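Local coordinates for protein neutral ceramidase (Pseudomonas aeruginosa, PDB 2ZWS) that hydrolyses the N-acyl linkage of ceramides to sphingosine and free fatty acid, and also makes ceramide in the reverse reaction, with a zinc ion in each subunit, at residues M92-H97 with V437-A442. Residues are numbered along the deposited sequence; the frame is centred on the assembly and turned at random.
Sequences MLAATH and VFNGYA. With ZN (zinc ion), chain B.
Tyr441 lies against the zinc ligand His97 and illustrates how a second-shell residue can support a metal ligand, each just past the end of a buried strand. Traced outward, its side chain starts beside the backbone of strand 91-95: CB of Tyr441 sits 3.6 Å from Ala95 O and also packs against Ala95 CB. CG lies anti to the carbonyl carbon and beside the backbone N (chi1 -49°), which sends the ring along the chain toward His97. CD1 passes near His97 ND1 and CG, and Tyr441 CE1 then settles over the centre of the imidazole, 3.3 Å from His97 CG. On the phenol's own face, toward the rim, rests His97 CB. The ring planes of His97 and Tyr441 are inclined by 34°. CZ continues past the imidazole to Tyr441 OH, 3.4 Å from His97 CD2. This hydroxyl hydrogen-bonds to Glu411, itself a zinc ligand.

The backbone sets the base of this side chain, where the end of strand 91-95, paired with strand 55-61 in the larger mixed sheet, meets the loop after strand 435-439, an outermost strand of a four-stranded mixed sheet. Tyr441 O accepts a weak, bent hydrogen bond from Ala95 N (3.1 Å, 134°), while Ala94 and Ala442 form a single beta bridge. Ala442 CA makes a C-H...O contact of 3.1 Å with Leu93 O.

His97 NE2 binds zinc at 2.2 Å, alongside His204, Glu411, Tyr448 and a water, while its ND1 hydrogen-bonds to Gly64 O. Tyr441's ring thus lies against one metal ligand and its hydroxyl bonds to another, which probably helps to fix both around the zinc.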
loop_
_atom_site.group_PDB
_atom_site.type_symbol
_atom_site.label_atom_id
_atom_site.label_comp_id
_atom_site.label_asym_id
_atom_site.label_seq_id
_atom_site.Cartn_x
_atom_site.Cartn_y
_atom_site.Cartn_z
ATOM N N MET A 92 5.679 10.054 -8.262
ATOM C CA MET A 92 6.167 8.976 -7.384
ATOM C C MET A 92 4.974 8.223 -6.835
ATOM O O MET A 92 4.074 8.823 -6.279
ATOM C CB MET A 92 7.008 9.533 -6.214
ATOM C CG MET A 92 7.619 8.452 -5.341
ATOM S SD MET A 92 8.628 9.107 -3.990
ATOM C CE MET A 92 9.954 9.924 -4.902
ATOM N N LEU A 93 5.008 6.896 -6.975
ATOM C CA LEU A 93 3.928 6.044 -6.465
ATOM C C LEU A 93 4.495 5.163 -5.379
ATOM O O LEU A 93 5.530 4.550 -5.594
ATOM C CB LEU A 93 3.379 5.156 -7.596
ATOM C CG LEU A 93 2.927 5.826 -8.893
ATOM C CD1 LEU A 93 2.383 4.757 -9.843
ATOM C CD2 LEU A 93 1.867 6.915 -8.670
ATOM N N ALA A 94 3.876 5.120 -4.208
ATOM C CA ALA A 94 4.370 4.300 -3.110
ATOM C C ALA A 94 3.214 3.554 -2.472
ATOM O O ALA A 94 2.043 3.870 -2.711
ATOM C CB ALA A 94 5.073 5.166 -2.115
ATOM N N ALA A 95 3.536 2.526 -1.701
ATOM C CA ALA A 95 2.508 1.699 -1.073
ATOM C C ALA A 95 2.724 1.594 0.439
ATOM O O ALA A 95 3.870 1.663 0.934
ATOM C CB ALA A 95 2.589 0.314 -1.674
ATOM N N THR A 96 1.624 1.339 1.141
ATOM C CA THR A 96 1.644 1.189 2.595
ATOM C C THR A 96 2.099 -0.226 3.023
ATOM O O THR A 96 2.419 -0.448 4.211
ATOM C CB THR A 96 0.231 1.336 3.186
ATOM O OG1 THR A 96 -0.610 0.316 2.606
ATOM C CG2 THR A 96 -0.323 2.745 2.993
ATOM N N HIS A 97 2.057 -1.179 2.084
ATOM C CA HIS A 97 2.439 -2.585 2.360
ATOM C C HIS A 97 1.410 -3.312 3.220
ATOM O O HIS A 97 1.732 -4.237 3.969
ATOM C CB HIS A 97 3.837 -2.668 2.953
ATOM C CG HIS A 97 4.489 -4.001 2.822
ATOM N ND1 HIS A 97 4.395 -4.776 1.685
ATOM C CD2 HIS A 97 5.367 -4.634 3.649
ATOM C CE1 HIS A 97 5.141 -5.866 1.851
ATOM N NE2 HIS A 97 5.750 -5.798 3.027
ATOM N N VAL A 437 14.413 11.703 3.357
ATOM C CA VAL A 437 13.389 10.728 3.725
ATOM C C VAL A 437 13.466 9.554 2.740
ATOM O O VAL A 437 13.439 9.764 1.527
ATOM C CB VAL A 437 11.982 11.336 3.660
ATOM C CG1 VAL A 437 10.945 10.256 3.935
ATOM C CG2 VAL A 437 11.850 12.442 4.690
ATOM N N PHE A 438 13.582 8.339 3.268
ATOM C CA PHE A 438 13.708 7.166 2.426
ATOM C C PHE A 438 12.352 6.477 2.337
ATOM O O PHE A 438 11.889 5.960 3.329
ATOM C CB PHE A 438 14.747 6.228 3.046
ATOM C CG PHE A 438 15.049 5.031 2.210
ATOM C CD1 PHE A 438 16.125 5.021 1.338
ATOM C CD2 PHE A 438 14.236 3.897 2.285
ATOM C CE1 PHE A 438 16.402 3.895 0.543
ATOM C CE2 PHE A 438 14.513 2.762 1.508
ATOM C CZ PHE A 438 15.594 2.770 0.626
ATOM N N ASN A 439 11.704 6.509 1.178
ATOM C CA ASN A 439 10.411 5.846 1.013
ATOM C C ASN A 439 10.582 4.562 0.211
ATOM O O ASN A 439 10.730 4.620 -1.001
ATOM C CB ASN A 439 9.442 6.827 0.314
ATOM C CG ASN A 439 7.970 6.417 0.430
ATOM O OD1 ASN A 439 7.613 5.214 0.472
ATOM N ND2 ASN A 439 7.110 7.413 0.464
ATOM N N GLY A 440 10.614 3.411 0.891
ATOM C CA GLY A 440 10.623 2.078 0.250
ATOM C C GLY A 440 9.258 1.798 -0.372
ATOM O O GLY A 440 8.324 2.610 -0.238
ATOM N N TYR A 441 9.129 0.655 -1.040
ATOM C CA TYR A 441 7.860 0.246 -1.666
ATOM C C TYR A 441 7.380 1.263 -2.708
ATOM O O TYR A 441 6.175 1.469 -2.863
ATOM C CB TYR A 441 6.744 0.046 -0.630
ATOM C CG TYR A 441 7.152 -0.820 0.540
ATOM C CD1 TYR A 441 7.008 -2.205 0.482
ATOM C CD2 TYR A 441 7.711 -0.256 1.692
ATOM C CE1 TYR A 441 7.399 -3.025 1.572
ATOM C CE2 TYR A 441 8.111 -1.043 2.774
ATOM C CZ TYR A 441 7.964 -2.426 2.703
ATOM O OH TYR A 441 8.376 -3.158 3.777
ATOM N N ALA A 442 8.313 1.877 -3.435
ATOM C CA ALA A 442 7.930 2.904 -4.433
ATOM C C ALA A 442 8.241 2.488 -5.876
ATOM O O ALA A 442 9.354 1.995 -6.167
ATOM C CB ALA A 442 8.618 4.242 -4.132
HETATM ZN ZN ZN B . 7.302 -7.183 3.640
HETATM O O HOH W 1 5.905 -8.760 3.463
#